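Local atomic coordinates of Ral guanine nucleotide dissociation stimulator-like 2 (Mus musculus, PDB entry 4JGW), a protein that probably acts as a guanine nucleotide exchange factor for small G proteins and is a putative effector of Ras and/or Rap. Residues L122-W125 with L126-P130; L304-F307 with S308-Y311. All blocks are in the same frame, centred on the assembly; numbering follows the deposited sequence.

Interaction 1. Residues L122-W125 with L126-P130; sequences LSTW and LASHP
The side chain of Ser128 turns back toward Thr124 because its OG lies anti to the carbonyl carbon, with chi1 at -63°. Trp125 has CG anti to its backbone N (chi1 -172°), and its indole meets the ring of His129 one turn on. The Ser128 OG donates to Thr124 O at 3.0 Å. It comes from above the carbonyl plane. Ser128 N donates to the same oxygen at 2.8 Å, so Thr124 O is gripped twice by one residue. Thr124 CG2 lies 4.0 Å from Ser128 OG. Trp125 CD1 meets CD2 of His129 at 3.9 Å, in the plane of the imidazole and at its edge. The two side chains cross at about a right angle. His129 N closes the last turn by donating to Trp125 O at 2.8 Å.

This is the C-terminal end of helix 108-128, within the RasGEF N-terminal motif. The indole is buried against helices 75-82 and 89-101, and its NE1 donates to Asp132 in the following loop. The chemistry implies two kinds of hold on this last turn: two hydrogen bonds from Ser128 on the exposed side, and nonpolar packing of the buried indole against the imidazole edge.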
ATOM      1  N   LEU A 122      19.031 -11.980  -2.191  1.00 31.30           N
ATOM      2  CA  LEU A 122      18.671 -11.589  -3.556  1.00 31.32           C
ATOM      3  C   LEU A 122      17.459 -12.358  -4.077  1.00 31.40           C
ATOM      4  O   LEU A 122      16.652 -11.803  -4.825  1.00 31.50           O
ATOM      5  CB  LEU A 122      19.862 -11.733  -4.509  1.00 31.18           C
ATOM      6  CG  LEU A 122      21.016 -10.733  -4.339  1.00 31.03           C
ATOM      7  CD1 LEU A 122      22.294 -11.260  -4.980  1.00 30.25           C
ATOM      8  CD2 LEU A 122      20.664  -9.346  -4.880  1.00 30.48           C
ATOM      9  N   SER A 123      17.329 -13.623  -3.678  1.00 31.41           N
ATOM     10  CA  SER A 123      16.155 -14.422  -4.035  1.00 31.57           C
ATOM     11  C   SER A 123      14.895 -13.885  -3.360  1.00 31.37           C
ATOM     12  O   SER A 123      13.855 -13.741  -4.007  1.00 31.36           O
ATOM     13  CB  SER A 123      16.364 -15.910  -3.720  1.00 31.62           C
ATOM     14  OG  SER A 123      16.645 -16.116  -2.345  1.00 32.87           O
ATOM     15  N   THR A 124      14.998 -13.577  -2.067  1.00 31.24           N
ATOM     16  CA  THR A 124      13.894 -12.960  -1.324  1.00 31.04           C
ATOM     17  C   THR A 124      13.507 -11.606  -1.934  1.00 31.03           C
ATOM     18  O   THR A 124      12.325 -11.336  -2.142  1.00 30.91           O
ATOM     19  CB  THR A 124      14.231 -12.809   0.182  1.00 30.98           C
ATOM     20  OG1 THR A 124      14.484 -14.102   0.745  1.00 31.02           O
ATOM     21  CG2 THR A 124      13.081 -12.158   0.943  1.00 30.49           C
ATOM     22  N   TRP A 125      14.511 -10.782  -2.234  1.00 31.15           N
ATOM     23  CA  TRP A 125      14.321  -9.474  -2.874  1.00 31.36           C
ATOM     24  C   TRP A 125      13.578  -9.591  -4.204  1.00 31.73           C
ATOM     25  O   TRP A 125      12.613  -8.863  -4.450  1.00 31.74           O
ATOM     26  CB  TRP A 125      15.681  -8.786  -3.069  1.00 31.28           C
ATOM     27  CG  TRP A 125      15.648  -7.346  -3.537  1.00 30.77           C
ATOM     28  CD1 TRP A 125      14.547  -6.558  -3.728  1.00 30.71           C
ATOM     29  CD2 TRP A 125      16.784  -6.518  -3.826  1.00 30.50           C
ATOM     30  NE1 TRP A 125      14.925  -5.304  -4.145  1.00 30.75           N
ATOM     31  CE2 TRP A 125      16.292  -5.251  -4.211  1.00 30.52           C
ATOM     32  CE3 TRP A 125      18.169  -6.730  -3.811  1.00 30.36           C
ATOM     33  CZ2 TRP A 125      17.138  -4.197  -4.572  1.00 30.41           C
ATOM     34  CZ3 TRP A 125      19.011  -5.681  -4.175  1.00 30.42           C
ATOM     35  CH2 TRP A 125      18.489  -4.430  -4.550  1.00 30.08           C
ATOM     36  N   LEU A 126      14.028 -10.518  -5.047  1.00 32.12           N
ATOM     37  CA  LEU A 126      13.430 -10.738  -6.360  1.00 32.52           C
ATOM     38  C   LEU A 126      12.007 -11.285  -6.255  1.00 32.78           C
ATOM     39  O   LEU A 126      11.117 -10.859  -6.997  1.00 32.74           O
ATOM     40  CB  LEU A 126      14.313 -11.670  -7.197  1.00 32.54           C
ATOM     41  CG  LEU A 126      13.874 -12.057  -8.614  1.00 32.74           C
ATOM     42  CD1 LEU A 126      13.723 -10.836  -9.519  1.00 32.52           C
ATOM     43  CD2 LEU A 126      14.872 -13.038  -9.199  1.00 32.67           C
ATOM     44  N   ALA A 127      11.801 -12.217  -5.326  1.00 33.06           N
ATOM     45  CA  ALA A 127      10.484 -12.803  -5.093  1.00 33.34           C
ATOM     46  C   ALA A 127       9.501 -11.781  -4.519  1.00 33.59           C
ATOM     47  O   ALA A 127       8.348 -11.713  -4.954  1.00 33.60           O
ATOM     48  CB  ALA A 127      10.592 -14.023  -4.185  1.00 33.17           C
ATOM     49  N   SER A 128       9.966 -10.983  -3.558  1.00 33.86           N
ATOM     50  CA  SER A 128       9.135  -9.960  -2.923  1.00 34.16           C
ATOM     51  C   SER A 128       8.869  -8.762  -3.830  1.00 34.48           C
ATOM     52  O   SER A 128       7.736  -8.288  -3.920  1.00 34.58           O
ATOM     53  CB  SER A 128       9.766  -9.483  -1.610  1.00 34.06           C
ATOM     54  OG  SER A 128       9.844 -10.533  -0.663  1.00 34.07           O
ATOM     55  N   HIS A 129       9.916  -8.267  -4.488  1.00 34.94           N
ATOM     56  CA  HIS A 129       9.812  -7.056  -5.303  1.00 35.43           C
ATOM     57  C   HIS A 129      10.425  -7.239  -6.697  1.00 35.88           C
ATOM     58  O   HIS A 129      11.486  -6.682  -6.983  1.00 35.90           O
ATOM     59  CB  HIS A 129      10.471  -5.868  -4.587  1.00 35.33           C
ATOM     60  CG  HIS A 129      10.235  -5.844  -3.108  1.00 34.94           C
ATOM     61  ND1 HIS A 129       9.023  -5.497  -2.552  1.00 34.46           N
ATOM     62  CD2 HIS A 129      11.059  -6.123  -2.071  1.00 34.61           C
ATOM     63  CE1 HIS A 129       9.109  -5.565  -1.236  1.00 34.23           C
ATOM     64  NE2 HIS A 129      10.335  -5.942  -0.918  1.00 34.42           N
ATOM     65  N   PRO A 130       9.754  -8.014  -7.574  1.00 36.44           N
ATOM     66  CA  PRO A 130      10.300  -8.260  -8.916  1.00 36.97           C
ATOM     67  C   PRO A 130      10.409  -6.997  -9.774  1.00 37.58           C
ATOM     68  O   PRO A 130      11.290  -6.917 -10.633  1.00 37.67           O
ATOM     69  CB  PRO A 130       9.301  -9.250  -9.531  1.00 36.95           C
ATOM     70  CG  PRO A 130       8.044  -9.066  -8.757  1.00 36.67           C
ATOM     71  CD  PRO A 130       8.466  -8.704  -7.369  1.00 36.42           C
TER

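Interaction 2. Residues L304-F307 with S308-Y311; sequences LRNF and SSVY
Val310 N donates to Asn306 O at 3.2 Å, in the carbonyl plane, and Tyr311 N donates to Phe307 O at 3.1 Å. These backbone bonds start helix 307-318. Just before, Arg305 has positive phi and closes helix 284-303 with a Schellman motif. One helix thus ends and the next begins within a few residues. Asn306 stands between them, at the N-cap.

The side chain of Asn306 makes the cap. Its CG is anti to the backbone N (chi1 180°), which carries the amide forward to the open turn. OD1 accepts from Ser309 N at 3.3 Å. The bond is nearly straight at the hydrogen, 165°, but the donor lies well above the amide carbonyl plane. This is the classic N-cap: a side-chain oxygen meets a backbone N-H of the first turn. It starts a helix inside the RasGEF domain. The other branch, ND2, lies 3.4 Å from Ser309 CB. It donates to Asp214 and Thr211 of helix 203-219. Ser309 OG is hydrogen-bonded to the same Asp214 carboxylate oxygen, OD2, so the amide and the hydroxyl converge on one acceptor. These bonds fix the rotation of the Asn306 amide.

Val310 points back at the loop, and its CG2 sits 3.2 Å from Asn306 O. Its side chain also touches Cys301 and Arg302 of helix 284-303. Ser308 CB lies 3.5 Å from Asn306 OD1.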
ATOM      1  N   LEU A 304     -19.299  -6.114   1.531  1.00 31.70           N
ATOM      2  CA  LEU A 304     -18.203  -6.770   0.821  1.00 31.71           C
ATOM      3  C   LEU A 304     -16.834  -6.377   1.380  1.00 31.61           C
ATOM      4  O   LEU A 304     -15.806  -6.861   0.905  1.00 31.49           O
ATOM      5  CB  LEU A 304     -18.262  -6.441  -0.674  1.00 31.67           C
ATOM      6  CG  LEU A 304     -19.357  -7.090  -1.524  1.00 31.99           C
ATOM      7  CD1 LEU A 304     -19.406  -6.423  -2.883  1.00 31.63           C
ATOM      8  CD2 LEU A 304     -19.146  -8.595  -1.667  1.00 32.04           C
ATOM      9  N   ARG A 305     -16.837  -5.501   2.385  1.00 31.62           N
ATOM     10  CA  ARG A 305     -15.615  -4.979   3.012  1.00 31.72           C
ATOM     11  C   ARG A 305     -14.733  -4.182   2.041  1.00 31.39           C
ATOM     12  O   ARG A 305     -13.504  -4.167   2.169  1.00 31.36           O
ATOM     13  CB  ARG A 305     -14.816  -6.096   3.702  1.00 31.97           C
ATOM     14  CG  ARG A 305     -15.519  -6.738   4.895  1.00 33.20           C
ATOM     15  CD  ARG A 305     -14.581  -7.679   5.647  1.00 35.81           C
ATOM     16  NE  ARG A 305     -13.441  -6.963   6.227  1.00 37.97           N
ATOM     17  CZ  ARG A 305     -12.421  -7.539   6.857  1.00 39.18           C
ATOM     18  NH1 ARG A 305     -12.376  -8.859   7.007  1.00 40.22           N
ATOM     19  NH2 ARG A 305     -11.439  -6.790   7.343  1.00 39.61           N
ATOM     20  N   ASN A 306     -15.369  -3.529   1.071  1.00 30.95           N
ATOM     21  CA  ASN A 306     -14.677  -2.616   0.173  1.00 30.71           C
ATOM     22  C   ASN A 306     -14.797  -1.198   0.722  1.00 30.52           C
ATOM     23  O   ASN A 306     -15.664  -0.424   0.309  1.00 30.48           O
ATOM     24  CB  ASN A 306     -15.236  -2.718  -1.253  1.00 30.62           C
ATOM     25  CG  ASN A 306     -14.541  -1.775  -2.237  1.00 30.60           C
ATOM     26  OD1 ASN A 306     -13.544  -1.124  -1.914  1.00 30.39           O
ATOM     27  ND2 ASN A 306     -15.073  -1.707  -3.451  1.00 30.27           N
ATOM     28  N   PHE A 307     -13.921  -0.874   1.669  1.00 30.26           N
ATOM     29  CA  PHE A 307     -13.959   0.419   2.349  1.00 30.22           C
ATOM     30  C   PHE A 307     -13.435   1.557   1.475  1.00 30.00           C
ATOM     31  O   PHE A 307     -13.669   2.727   1.774  1.00 30.06           O
ATOM     32  CB  PHE A 307     -13.221   0.351   3.690  1.00 30.13           C
ATOM     33  CG  PHE A 307     -13.817  -0.641   4.653  1.00 30.25           C
ATOM     34  CD1 PHE A 307     -13.258  -1.910   4.799  1.00 30.46           C
ATOM     35  CD2 PHE A 307     -14.943  -0.315   5.401  1.00 30.40           C
ATOM     36  CE1 PHE A 307     -13.812  -2.837   5.683  1.00 30.40           C
ATOM     37  CE2 PHE A 307     -15.503  -1.235   6.291  1.00 30.64           C
ATOM     38  CZ  PHE A 307     -14.935  -2.500   6.430  1.00 30.24           C
ATOM     39  N   SER A 308     -12.735   1.206   0.397  1.00 29.84           N
ATOM     40  CA  SER A 308     -12.287   2.185  -0.587  1.00 29.77           C
ATOM     41  C   SER A 308     -13.476   2.846  -1.296  1.00 29.79           C
ATOM     42  O   SER A 308     -13.559   4.076  -1.362  1.00 29.74           O
ATOM     43  CB  SER A 308     -11.348   1.541  -1.607  1.00 29.75           C
ATOM     44  OG  SER A 308     -10.859   2.508  -2.519  1.00 29.69           O
ATOM     45  N   SER A 309     -14.393   2.031  -1.816  1.00 29.71           N
ATOM     46  CA  SER A 309     -15.575   2.562  -2.500  1.00 29.80           C
ATOM     47  C   SER A 309     -16.650   3.069  -1.538  1.00 29.92           C
ATOM     48  O   SER A 309     -17.423   3.961  -1.895  1.00 29.92           O
ATOM     49  CB  SER A 309     -16.147   1.559  -3.499  1.00 29.71           C
ATOM     50  OG  SER A 309     -15.491   1.691  -4.748  1.00 29.35           O
ATOM     51  N   VAL A 310     -16.693   2.516  -0.325  1.00 29.99           N
ATOM     52  CA  VAL A 310     -17.542   3.070   0.737  1.00 30.21           C
ATOM     53  C   VAL A 310     -17.189   4.537   0.952  1.00 30.38           C
ATOM     54  O   VAL A 310     -18.072   5.395   0.959  1.00 30.36           O
ATOM     55  CB  VAL A 310     -17.419   2.295   2.077  1.00 30.10           C
ATOM     56  CG1 VAL A 310     -18.066   3.072   3.223  1.00 30.21           C
ATOM     57  CG2 VAL A 310     -18.065   0.940   1.960  1.00 30.07           C
ATOM     58  N   TYR A 311     -15.894   4.815   1.102  1.00 30.68           N
ATOM     59  CA  TYR A 311     -15.426   6.180   1.309  1.00 31.08           C
ATOM     60  C   TYR A 311     -15.590   7.046   0.068  1.00 30.97           C
ATOM     61  O   TYR A 311     -15.890   8.232   0.182  1.00 30.99           O
ATOM     62  CB  TYR A 311     -13.974   6.217   1.794  1.00 31.23           C
ATOM     63  CG  TYR A 311     -13.550   7.594   2.264  1.00 32.63           C
ATOM     64  CD1 TYR A 311     -14.074   8.146   3.432  1.00 33.97           C
ATOM     65  CD2 TYR A 311     -12.642   8.350   1.534  1.00 33.83           C
ATOM     66  CE1 TYR A 311     -13.692   9.414   3.865  1.00 34.82           C
ATOM     67  CE2 TYR A 311     -12.252   9.620   1.957  1.00 34.75           C
ATOM     68  CZ  TYR A 311     -12.781  10.143   3.122  1.00 35.04           C
ATOM     69  OH  TYR A 311     -12.399  11.395   3.543  1.00 36.08           O
TER

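Both contacts are local and lie at helix ends, but at different ends. Interaction 1 closes helix 108-128 in the N-terminal RasGEF motif. Interaction 2 opens helix 307-318 in the RasGEF domain. Their centres are 31 Å apart, on opposite sides of the chain's centre, and they do not touch. They hold no helix in common. Interaction 1 is partly buried: Ser128 and Thr124 lie at the surface, its tryptophan inside. Interaction 2 is buried. In the first, a side-chain hydroxyl donates to a backbone oxygen that already takes a helical bond. In the second, a side-chain carbonyl accepts from a first-turn N-H, which has no earlier carbonyl of its helix to meet.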